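Local coordinates for protein pyridoxamine 5'-phosphate oxidase-related, FMN-binding (Mycobacterium smegmatis, PDB 3F7E) that probably binds coenzyme F420 and acts as an F420-dependent reductase on CH-CH groups of its substrates, at residues 18-23 against 61-66; 30-35 against 51-56; 77-82 against 121-126. All coordinates share one frame; numbering follows the deposited sequence.

Contact 1: 18-23 against 61-66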
loop_
_atom_site.group_PDB
_atom_site.type_symbol
_atom_site.label_atom_id
_atom_site.label_comp_id
_atom_site.label_asym_id
_atom_site.label_seq_id
_atom_site.Cartn_x
_atom_site.Cartn_y
_atom_site.Cartn_z
ATOM N N GLY A 18 -3.523 6.157 -3.579
ATOM C CA GLY A 18 -3.910 4.839 -3.134
ATOM C C GLY A 18 -2.781 3.849 -3.374
ATOM O O GLY A 18 -2.193 3.833 -4.445
ATOM N N HIS A 19 -2.507 3.012 -2.390
ATOM C CA HIS A 19 -1.380 2.079 -2.495
ATOM C C HIS A 19 -2.012 0.752 -2.894
ATOM O O HIS A 19 -2.695 0.096 -2.118
ATOM C CB HIS A 19 -0.620 2.042 -1.170
ATOM C CG HIS A 19 0.067 3.335 -0.894
ATOM N ND1 HIS A 19 -0.529 4.516 -0.478
ATOM C CD2 HIS A 19 1.386 3.603 -1.034
ATOM C CE1 HIS A 19 0.422 5.444 -0.366
ATOM N NE2 HIS A 19 1.583 4.907 -0.698
ATOM N N LEU A 20 -1.819 0.385 -4.165
ATOM C CA LEU A 20 -2.521 -0.735 -4.813
ATOM C C LEU A 20 -1.640 -1.969 -4.812
ATOM O O LEU A 20 -0.540 -1.946 -5.362
ATOM C CB LEU A 20 -2.916 -0.354 -6.262
ATOM C CG LEU A 20 -3.703 -1.450 -6.981
ATOM C CD1 LEU A 20 -5.118 -1.620 -6.363
ATOM C CD2 LEU A 20 -3.827 -1.103 -8.456
ATOM N N ALA A 21 -2.152 -3.024 -4.177
ATOM C CA ALA A 21 -1.446 -4.305 -4.064
ATOM C C ALA A 21 -2.011 -5.322 -5.024
ATOM O O ALA A 21 -3.246 -5.465 -5.171
ATOM C CB ALA A 21 -1.564 -4.846 -2.639
ATOM N N THR A 22 -1.115 -6.059 -5.649
ATOM C CA THR A 22 -1.431 -7.145 -6.554
ATOM C C THR A 22 -0.570 -8.342 -6.117
ATOM O O THR A 22 0.307 -8.207 -5.289
ATOM C CB THR A 22 -1.129 -6.762 -8.019
ATOM O OG1 THR A 22 0.239 -6.338 -8.152
ATOM C CG2 THR A 22 -2.099 -5.689 -8.548
ATOM N N VAL A 23 -0.827 -9.513 -6.693
ATOM C CA VAL A 23 -0.043 -10.695 -6.347
ATOM C C VAL A 23 0.594 -11.211 -7.624
ATOM O O VAL A 23 -0.079 -11.327 -8.660
ATOM C CB VAL A 23 -0.908 -11.810 -5.669
ATOM C CG1 VAL A 23 -0.036 -12.909 -5.144
ATOM C CG2 VAL A 23 -1.719 -11.260 -4.530
ATOM N N PRO A 61 -6.883 -11.574 -10.763
ATOM C CA PRO A 61 -7.586 -10.277 -10.784
ATOM C C PRO A 61 -7.837 -9.659 -9.403
ATOM O O PRO A 61 -8.399 -8.560 -9.327
ATOM C CB PRO A 61 -8.904 -10.610 -11.494
ATOM C CG PRO A 61 -9.145 -12.012 -11.115
ATOM C CD PRO A 61 -7.796 -12.680 -11.101
ATOM N N ALA A 62 -7.454 -10.334 -8.326
ATOM C CA ALA A 62 -7.737 -9.819 -6.991
ATOM C C ALA A 62 -6.710 -8.770 -6.584
ATOM O O ALA A 62 -5.498 -9.005 -6.667
ATOM C CB ALA A 62 -7.794 -10.937 -5.976
ATOM N N VAL A 63 -7.193 -7.635 -6.102
ATOM C CA VAL A 63 -6.349 -6.524 -5.715
ATOM C C VAL A 63 -6.803 -5.960 -4.360
ATOM O O VAL A 63 -7.888 -6.285 -3.852
ATOM C CB VAL A 63 -6.352 -5.393 -6.777
ATOM C CG1 VAL A 63 -5.903 -5.935 -8.109
ATOM C CG2 VAL A 63 -7.718 -4.674 -6.877
ATOM N N ALA A 64 -5.982 -5.083 -3.786
ATOM C CA ALA A 64 -6.358 -4.376 -2.563
ATOM C C ALA A 64 -5.735 -2.988 -2.618
ATOM O O ALA A 64 -4.636 -2.838 -3.114
ATOM C CB ALA A 64 -5.885 -5.137 -1.317
HETATM N N MSE A 65 -6.423 -1.976 -2.089
HETATM C CA MSE A 65 -5.893 -0.597 -2.096
HETATM C C MSE A 65 -6.041 -0.001 -0.708
HETATM O O MSE A 65 -7.089 -0.108 -0.056
HETATM C CB MSE A 65 -6.655 0.294 -3.092
HETATM C CG MSE A 65 -6.007 1.650 -3.286
HETATM SE SE MSE A 65 -7.001 2.846 -4.443
HETATM C CE MSE A 65 -8.318 3.446 -3.152
ATOM N N SER A 66 -4.969 0.635 -0.254
ATOM C CA SER A 66 -4.902 1.336 1.031
ATOM C C SER A 66 -4.770 2.835 0.790
ATOM O O SER A 66 -3.865 3.306 0.087
ATOM C CB SER A 66 -3.675 0.819 1.806
ATOM O OG SER A 66 -3.399 1.652 2.925
HETATM O O HOH W 1 -3.276 -9.441 -8.279
#
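L20 and M65 face each other as a non-hydrogen-bonded pair in the middle of two antiparallel strands, 18-23 and 62-66, of the split-barrel sheet typical of the FMN-binding clan. The tight part lies around this pair, flanked by the hydrogen-bonded pairs H19-S66 and A21-A64. A21 N meets A64 O at 2.7 Å with an almost straight N-H (177°); the return bond, A64 N to A21 O, is longer at 3.1 Å. With CG anti to its backbone N (chi1 -178°), L20 brings CD1 against V63 CB (4.0 Å), the two side chains crossing at a slant, and also reaches M65 CB (4.1 Å) with it, while F45 touches both L20 and M65. M65 SE lies 3.9 Å from CA of G18, which has no side chain to obstruct it. The face carrying H19 and S66 turns to the second subunit, whose H19 stacks on this H19. Toward the other end the pairing loosens: T22 CG2 still lies beside V63 CG1 (3.8 Å), but past them no direct backbone bond joins the strands, and one water takes its place, accepting from V23 N at 2.9 Å and donating to A62 O at 2.8 Å.

Contact 2: 30-35 against 51-56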
loop_
_atom_site.group_PDB
_atom_site.type_symbol
_atom_site.label_atom_id
_atom_site.label_comp_id
_atom_site.label_asym_id
_atom_site.label_seq_id
_atom_site.Cartn_x
_atom_site.Cartn_y
_atom_site.Cartn_z
ATOM N N GLN A 30 3.019 -7.385 -4.562
ATOM C CA GLN A 30 3.581 -6.161 -5.124
ATOM C C GLN A 30 2.658 -5.028 -4.661
ATOM O O GLN A 30 1.441 -5.213 -4.651
ATOM C CB GLN A 30 3.545 -6.234 -6.674
ATOM C CG GLN A 30 4.102 -4.999 -7.296
ATOM C CD GLN A 30 4.355 -5.121 -8.761
ATOM O OE1 GLN A 30 4.275 -4.118 -9.464
ATOM N NE2 GLN A 30 4.674 -6.326 -9.242
ATOM N N VAL A 31 3.203 -3.848 -4.322
ATOM C CA VAL A 31 2.349 -2.717 -3.960
ATOM C C VAL A 31 3.008 -1.431 -4.460
ATOM O O VAL A 31 4.232 -1.226 -4.329
ATOM C CB VAL A 31 2.033 -2.706 -2.432
ATOM C CG1 VAL A 31 3.292 -2.597 -1.591
ATOM C CG2 VAL A 31 1.078 -1.600 -2.074
ATOM N N ASN A 32 2.195 -0.545 -5.009
ATOM C CA ASN A 32 2.684 0.686 -5.630
ATOM C C ASN A 32 1.736 1.835 -5.332
ATOM O O ASN A 32 0.510 1.673 -5.376
ATOM C CB ASN A 32 2.767 0.538 -7.155
ATOM C CG ASN A 32 3.669 -0.590 -7.563
ATOM O OD1 ASN A 32 4.901 -0.453 -7.481
ATOM N ND2 ASN A 32 3.086 -1.731 -7.961
ATOM N N ALA A 33 2.288 3.019 -5.074
ATOM C CA ALA A 33 1.475 4.228 -4.891
ATOM C C ALA A 33 0.913 4.630 -6.254
ATOM O O ALA A 33 1.639 4.679 -7.248
ATOM C CB ALA A 33 2.344 5.341 -4.319
HETATM N N MSE A 34 -0.392 4.931 -6.317
HETATM C CA MSE A 34 -1.125 5.185 -7.585
HETATM C C MSE A 34 -2.103 6.363 -7.443
HETATM O O MSE A 34 -2.729 6.499 -6.404
HETATM C CB MSE A 34 -1.986 3.951 -7.981
HETATM C CG MSE A 34 -1.235 2.665 -8.141
HETATM SE SE MSE A 34 -0.081 2.709 -9.705
HETATM C CE MSE A 34 0.411 0.852 -9.740
ATOM N N TRP A 35 -2.290 7.161 -8.487
ATOM C CA TRP A 35 -3.516 7.949 -8.602
ATOM C C TRP A 35 -4.678 6.994 -8.884
ATOM O O TRP A 35 -4.490 5.950 -9.537
ATOM C CB TRP A 35 -3.346 8.979 -9.717
ATOM C CG TRP A 35 -2.364 10.130 -9.368
ATOM C CD1 TRP A 35 -1.954 10.523 -8.119
ATOM C CD2 TRP A 35 -1.763 11.050 -10.285
ATOM N NE1 TRP A 35 -1.095 11.603 -8.209
ATOM C CE2 TRP A 35 -0.979 11.949 -9.532
ATOM C CE3 TRP A 35 -1.794 11.184 -11.677
ATOM C CZ2 TRP A 35 -0.238 12.971 -10.127
ATOM C CZ3 TRP A 35 -1.047 12.204 -12.269
ATOM C CH2 TRP A 35 -0.296 13.089 -11.490
ATOM N N ARG A 51 4.285 -3.633 -18.080
ATOM C CA ARG A 51 4.882 -3.808 -16.740
ATOM C C ARG A 51 4.325 -4.986 -15.947
ATOM O O ARG A 51 3.263 -5.528 -16.276
ATOM C CB ARG A 51 4.730 -2.551 -15.864
ATOM C CG ARG A 51 4.924 -1.195 -16.517
ATOM C CD ARG A 51 6.379 -0.698 -16.525
ATOM N NE ARG A 51 7.185 -0.946 -15.314
ATOM C CZ ARG A 51 7.533 -0.018 -14.420
ATOM N NH1 ARG A 51 7.119 1.235 -14.551
ATOM N NH2 ARG A 51 8.289 -0.348 -13.377
ATOM N N GLN A 52 5.026 -5.334 -14.866
ATOM C CA GLN A 52 4.677 -6.487 -14.055
ATOM C C GLN A 52 3.301 -6.346 -13.411
ATOM O O GLN A 52 2.593 -7.339 -13.264
ATOM C CB GLN A 52 5.728 -6.753 -12.971
ATOM C CG GLN A 52 5.520 -8.065 -12.245
ATOM C CD GLN A 52 5.588 -9.278 -13.167
ATOM O OE1 GLN A 52 6.510 -9.404 -13.996
ATOM N NE2 GLN A 52 4.614 -10.180 -13.029
ATOM N N LYS A 53 2.943 -5.131 -12.985
ATOM C CA LYS A 53 1.651 -4.945 -12.316
ATOM C C LYS A 53 0.505 -5.409 -13.220
ATOM O O LYS A 53 -0.451 -6.034 -12.765
ATOM C CB LYS A 53 1.404 -3.471 -11.965
ATOM C CG LYS A 53 2.530 -2.687 -11.383
ATOM C CD LYS A 53 2.218 -1.199 -11.486
ATOM C CE LYS A 53 3.395 -0.328 -11.093
ATOM N NZ LYS A 53 2.982 1.108 -11.113
ATOM N N TYR A 54 0.610 -5.110 -14.516
ATOM C CA TYR A 54 -0.372 -5.589 -15.478
ATOM C C TYR A 54 -0.380 -7.106 -15.608
ATOM O O TYR A 54 -1.442 -7.734 -15.570
ATOM C CB TYR A 54 -0.141 -4.927 -16.842
ATOM C CG TYR A 54 -0.980 -5.446 -17.984
ATOM C CD1 TYR A 54 -2.239 -4.930 -18.229
ATOM C CD2 TYR A 54 -0.499 -6.434 -18.832
ATOM C CE1 TYR A 54 -3.012 -5.402 -19.300
ATOM C CE2 TYR A 54 -1.242 -6.910 -19.889
ATOM C CZ TYR A 54 -2.501 -6.395 -20.121
ATOM O OH TYR A 54 -3.226 -6.878 -21.178
ATOM N N ARG A 55 0.806 -7.696 -15.755
ATOM C CA ARG A 55 0.889 -9.154 -15.807
ATOM C C ARG A 55 0.303 -9.817 -14.562
ATOM O O ARG A 55 -0.356 -10.850 -14.653
ATOM C CB ARG A 55 2.325 -9.601 -16.029
ATOM C CG ARG A 55 2.855 -9.159 -17.354
ATOM C CD ARG A 55 4.229 -9.758 -17.694
ATOM N NE ARG A 55 5.338 -9.236 -16.889
ATOM C CZ ARG A 55 6.030 -8.125 -17.155
ATOM N NH1 ARG A 55 7.047 -7.784 -16.371
ATOM N NH2 ARG A 55 5.728 -7.359 -18.204
ATOM N N ASN A 56 0.500 -9.188 -13.399
ATOM C CA ASN A 56 -0.050 -9.749 -12.163
ATOM C C ASN A 56 -1.574 -9.857 -12.271
ATOM O O ASN A 56 -2.176 -10.905 -11.944
ATOM C CB ASN A 56 0.290 -8.879 -10.947
ATOM C CG ASN A 56 1.764 -8.878 -10.607
ATOM O OD1 ASN A 56 2.537 -9.698 -11.113
ATOM N ND2 ASN A 56 2.146 -7.964 -9.728
#
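K53 reaches from helix 52-56 toward strand 30-34 and touches Q30, N32 and M34, which project from alternate positions of the strand. Most of the contact is van der Waals touch along this lysine. The K53 side chain crosses that of Q30 at about a right angle, K53 CG coming within 3.0 Å of Q30 OE1, a close approach. Its CE runs against the N32 amide, 3.4 Å from N32 ND2. An extended chain beyond CG carries the lysine on to M34; in the conformer modelled here M34 points its end at K53, but the closeness is doubtful. Q52 adds CG, 3.6 Å from Q30 NE2.

The polar side chains are tied up mostly within their own segments. N32 ND2 donates to Q30 OE1 at 3.1 Å, on a lone pair in the carbonyl plane, which helps hold the Q30 amide in place beside K53. On the helix, Q52 NE2 gives N56 OD1 a nearly straight bond of 2.9 Å (178°). R55 grips Q52 OE1 side-on with NE and NH1, both above the same face of the carboxamide. Q30 NE2 and N56 ND2 approach to 3.1 Å, but both are donors and make no bond, their amide planes standing 80° apart; N56 ND2 instead donates to T22 OG1 of the adjoining strand.

V31 N of the strand bonds to E78 OE1 of the second subunit. The arrangement is that of a short helix packed by its side chains against strand 29-34, which is outermost within this chain, consistent with the split-barrel fold of the FMN-binding clan.

Contact 3: 77-82 against 121-126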
loop_
_atom_site.group_PDB
_atom_site.type_symbol
_atom_site.label_atom_id
_atom_site.label_comp_id
_atom_site.label_asym_id
_atom_site.label_seq_id
_atom_site.Cartn_x
_atom_site.Cartn_y
_atom_site.Cartn_z
ATOM N N LEU A 77 -8.817 3.900 4.863
ATOM C CA LEU A 77 -9.811 3.006 4.205
ATOM C C LEU A 77 -8.996 2.012 3.404
ATOM O O LEU A 77 -8.142 2.398 2.590
ATOM C CB LEU A 77 -10.807 3.747 3.314
ATOM C CG LEU A 77 -11.928 2.902 2.711
ATOM C CD1 LEU A 77 -12.841 2.354 3.814
ATOM C CD2 LEU A 77 -12.766 3.714 1.754
ATOM N N GLU A 78 -9.313 0.732 3.632
ATOM C CA GLU A 78 -8.733 -0.392 2.895
ATOM C C GLU A 78 -9.816 -1.001 2.026
ATOM O O GLU A 78 -10.869 -1.391 2.539
ATOM C CB GLU A 78 -8.197 -1.448 3.876
ATOM C CG GLU A 78 -7.117 -0.917 4.799
ATOM C CD GLU A 78 -6.890 -1.776 6.001
ATOM O OE1 GLU A 78 -7.458 -2.886 6.046
ATOM O OE2 GLU A 78 -6.137 -1.356 6.919
ATOM N N VAL A 79 -9.562 -1.083 0.715
ATOM C CA VAL A 79 -10.544 -1.592 -0.250
ATOM C C VAL A 79 -10.019 -2.855 -0.915
ATOM O O VAL A 79 -9.040 -2.788 -1.619
ATOM C CB VAL A 79 -10.825 -0.558 -1.379
ATOM C CG1 VAL A 79 -11.980 -1.027 -2.303
ATOM C CG2 VAL A 79 -11.146 0.848 -0.798
ATOM N N ARG A 80 -10.664 -3.998 -0.736
ATOM C CA ARG A 80 -10.302 -5.196 -1.530
ATOM C C ARG A 80 -11.268 -5.274 -2.708
ATOM O O ARG A 80 -12.405 -4.793 -2.610
ATOM C CB ARG A 80 -10.346 -6.449 -0.664
ATOM C CG ARG A 80 -9.227 -6.477 0.381
ATOM C CD ARG A 80 -9.625 -7.269 1.615
ATOM N NE ARG A 80 -9.993 -8.625 1.248
ATOM C CZ ARG A 80 -10.909 -9.351 1.894
ATOM N NH1 ARG A 80 -11.192 -10.573 1.450
ATOM N NH2 ARG A 80 -11.564 -8.861 2.970
ATOM N N GLY A 81 -10.834 -5.834 -3.828
ATOM C CA GLY A 81 -11.746 -5.894 -4.971
ATOM C C GLY A 81 -11.180 -6.764 -6.069
ATOM O O GLY A 81 -10.135 -7.416 -5.907
ATOM N N LEU A 82 -11.905 -6.787 -7.181
ATOM C CA LEU A 82 -11.530 -7.572 -8.345
ATOM C C LEU A 82 -11.453 -6.695 -9.578
ATOM O O LEU A 82 -12.345 -5.842 -9.814
ATOM C CB LEU A 82 -12.575 -8.672 -8.589
ATOM C CG LEU A 82 -12.666 -9.784 -7.535
ATOM C CD1 LEU A 82 -13.905 -10.630 -7.729
ATOM C CD2 LEU A 82 -11.432 -10.673 -7.530
ATOM N N VAL A 121 -11.736 -1.676 -11.224
ATOM C CA VAL A 121 -11.810 -2.554 -10.060
ATOM C C VAL A 121 -13.137 -2.343 -9.326
ATOM O O VAL A 121 -13.497 -1.215 -8.971
ATOM C CB VAL A 121 -10.651 -2.248 -9.074
ATOM C CG1 VAL A 121 -10.840 -2.954 -7.728
ATOM C CG2 VAL A 121 -9.313 -2.606 -9.713
ATOM N N ARG A 122 -13.857 -3.439 -9.107
ATOM C CA ARG A 122 -15.096 -3.423 -8.338
ATOM C C ARG A 122 -14.810 -3.897 -6.918
ATOM O O ARG A 122 -14.324 -5.005 -6.725
ATOM C CB ARG A 122 -16.154 -4.302 -8.979
ATOM C CG ARG A 122 -17.490 -4.225 -8.204
ATOM C CD ARG A 122 -18.635 -4.810 -8.979
ATOM N NE ARG A 122 -18.776 -4.143 -10.267
ATOM C CZ ARG A 122 -19.527 -3.064 -10.473
ATOM N NH1 ARG A 122 -20.261 -2.544 -9.480
ATOM N NH2 ARG A 122 -19.573 -2.530 -11.686
ATOM N N PRO A 123 -15.080 -3.048 -5.908
ATOM C CA PRO A 123 -14.854 -3.455 -4.531
ATOM C C PRO A 123 -15.622 -4.701 -4.114
ATOM O O PRO A 123 -16.803 -4.877 -4.482
ATOM C CB PRO A 123 -15.297 -2.230 -3.714
ATOM C CG PRO A 123 -15.078 -1.070 -4.647
ATOM C CD PRO A 123 -15.533 -1.643 -5.974
ATOM N N THR A 124 -14.953 -5.524 -3.299
ATOM C CA THR A 124 -15.558 -6.694 -2.648
ATOM C C THR A 124 -15.606 -6.537 -1.134
ATOM O O THR A 124 -16.376 -7.231 -0.480
ATOM C CB THR A 124 -14.781 -7.981 -2.978
ATOM O OG1 THR A 124 -13.421 -7.775 -2.608
ATOM C CG2 THR A 124 -14.898 -8.351 -4.457
ATOM N N ALA A 125 -14.815 -5.623 -0.569
ATOM C CA ALA A 125 -14.767 -5.444 0.885
ATOM C C ALA A 125 -14.131 -4.095 1.216
ATOM O O ALA A 125 -13.277 -3.597 0.479
ATOM C CB ALA A 125 -13.971 -6.582 1.570
ATOM N N PHE A 126 -14.561 -3.543 2.348
ATOM C CA PHE A 126 -13.993 -2.334 2.924
ATOM C C PHE A 126 -13.657 -2.556 4.391
ATOM O O PHE A 126 -14.403 -3.215 5.112
ATOM C CB PHE A 126 -14.990 -1.174 2.861
ATOM C CG PHE A 126 -15.373 -0.773 1.478
ATOM C CD1 PHE A 126 -16.497 -1.312 0.862
ATOM C CD2 PHE A 126 -14.599 0.152 0.776
ATOM C CE1 PHE A 126 -16.866 -0.920 -0.411
ATOM C CE2 PHE A 126 -14.958 0.549 -0.530
ATOM C CZ PHE A 126 -16.106 0.002 -1.113
HETATM O O HOH W 2 -11.432 -9.329 -3.788
#
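T124 and A125 both stand opposite R80, forming a classic beta bulge in which a single carbonyl takes two backbone donors. T124 N reaches R80 O at 2.7 Å with a nearly straight N-H (170°). A125 N comes to the same oxygen from the same face of its plane, at a longer 3.3 Å and well above that plane. The return bond, R80 N to A125 O at 2.9 Å, completes the R80-A125 pair. The extra residue shifts the register by one, so that beyond the bulge G81 sits across from P123 and L82 pairs with R122 through two backbone bonds. G81 is close to R122 O and P123 CA, and its lack of a side chain lets the strands come near here.

An apolar cluster fills the face beside V79. F126 has CG anti to its carbonyl carbon (chi1 -63°), which lays the ring alongside V79, with F126 CE2 at 3.8 Å from V79 CG1. L77 slants past the same ring, its CD2 4.1 Å from F126 CD2. P123 lies side by side with V79, P123 CB being 3.8 Å from V79 CG1. V2 packs against both P123 and F126, while L43 touches V79 from a further strand.

The face of R80 and L82 is more polar; R80 packs there on P29 of the second subunit, while L82 is exposed. R80 NH2 passes 3.6 Å from A125 CB, and L82 lies across T124. A water binds T124 OG1 at 2.8 Å and donates weakly to G81 O. R122 starts on the same face as L82, but its chain bends at chi3 and carries NE to a salt bridge with E84. The 128° between the strand directions and the bulge are consistent with the strongly twisted sheet of this family's split-barrel fold.

The three contacts share one antiparallel sheet. Contact 1 joins the other two through probable backbone hydrogen bonds: strand 18-23 borders strand 29-34 of contact 2 by G18 O to M34 N at 2.8 Å and T22 N to Q30 O at 2.9 Å, and strand 62-68 borders strand 76-88 of contact 3 by M65 O to V79 N at 2.8 Å. V63 CG2 also packs on V121 CG1 at 3.7 Å. Contacts 2 and 3 do not touch, their nearest atoms about 10 Å apart, yet the dimer connects them, since E78 of the second subunit reaches V31. All three touch that subunit. In related split-barrel enzymes the flavin-type cofactor lies near the dimer interface, and the same may hold here.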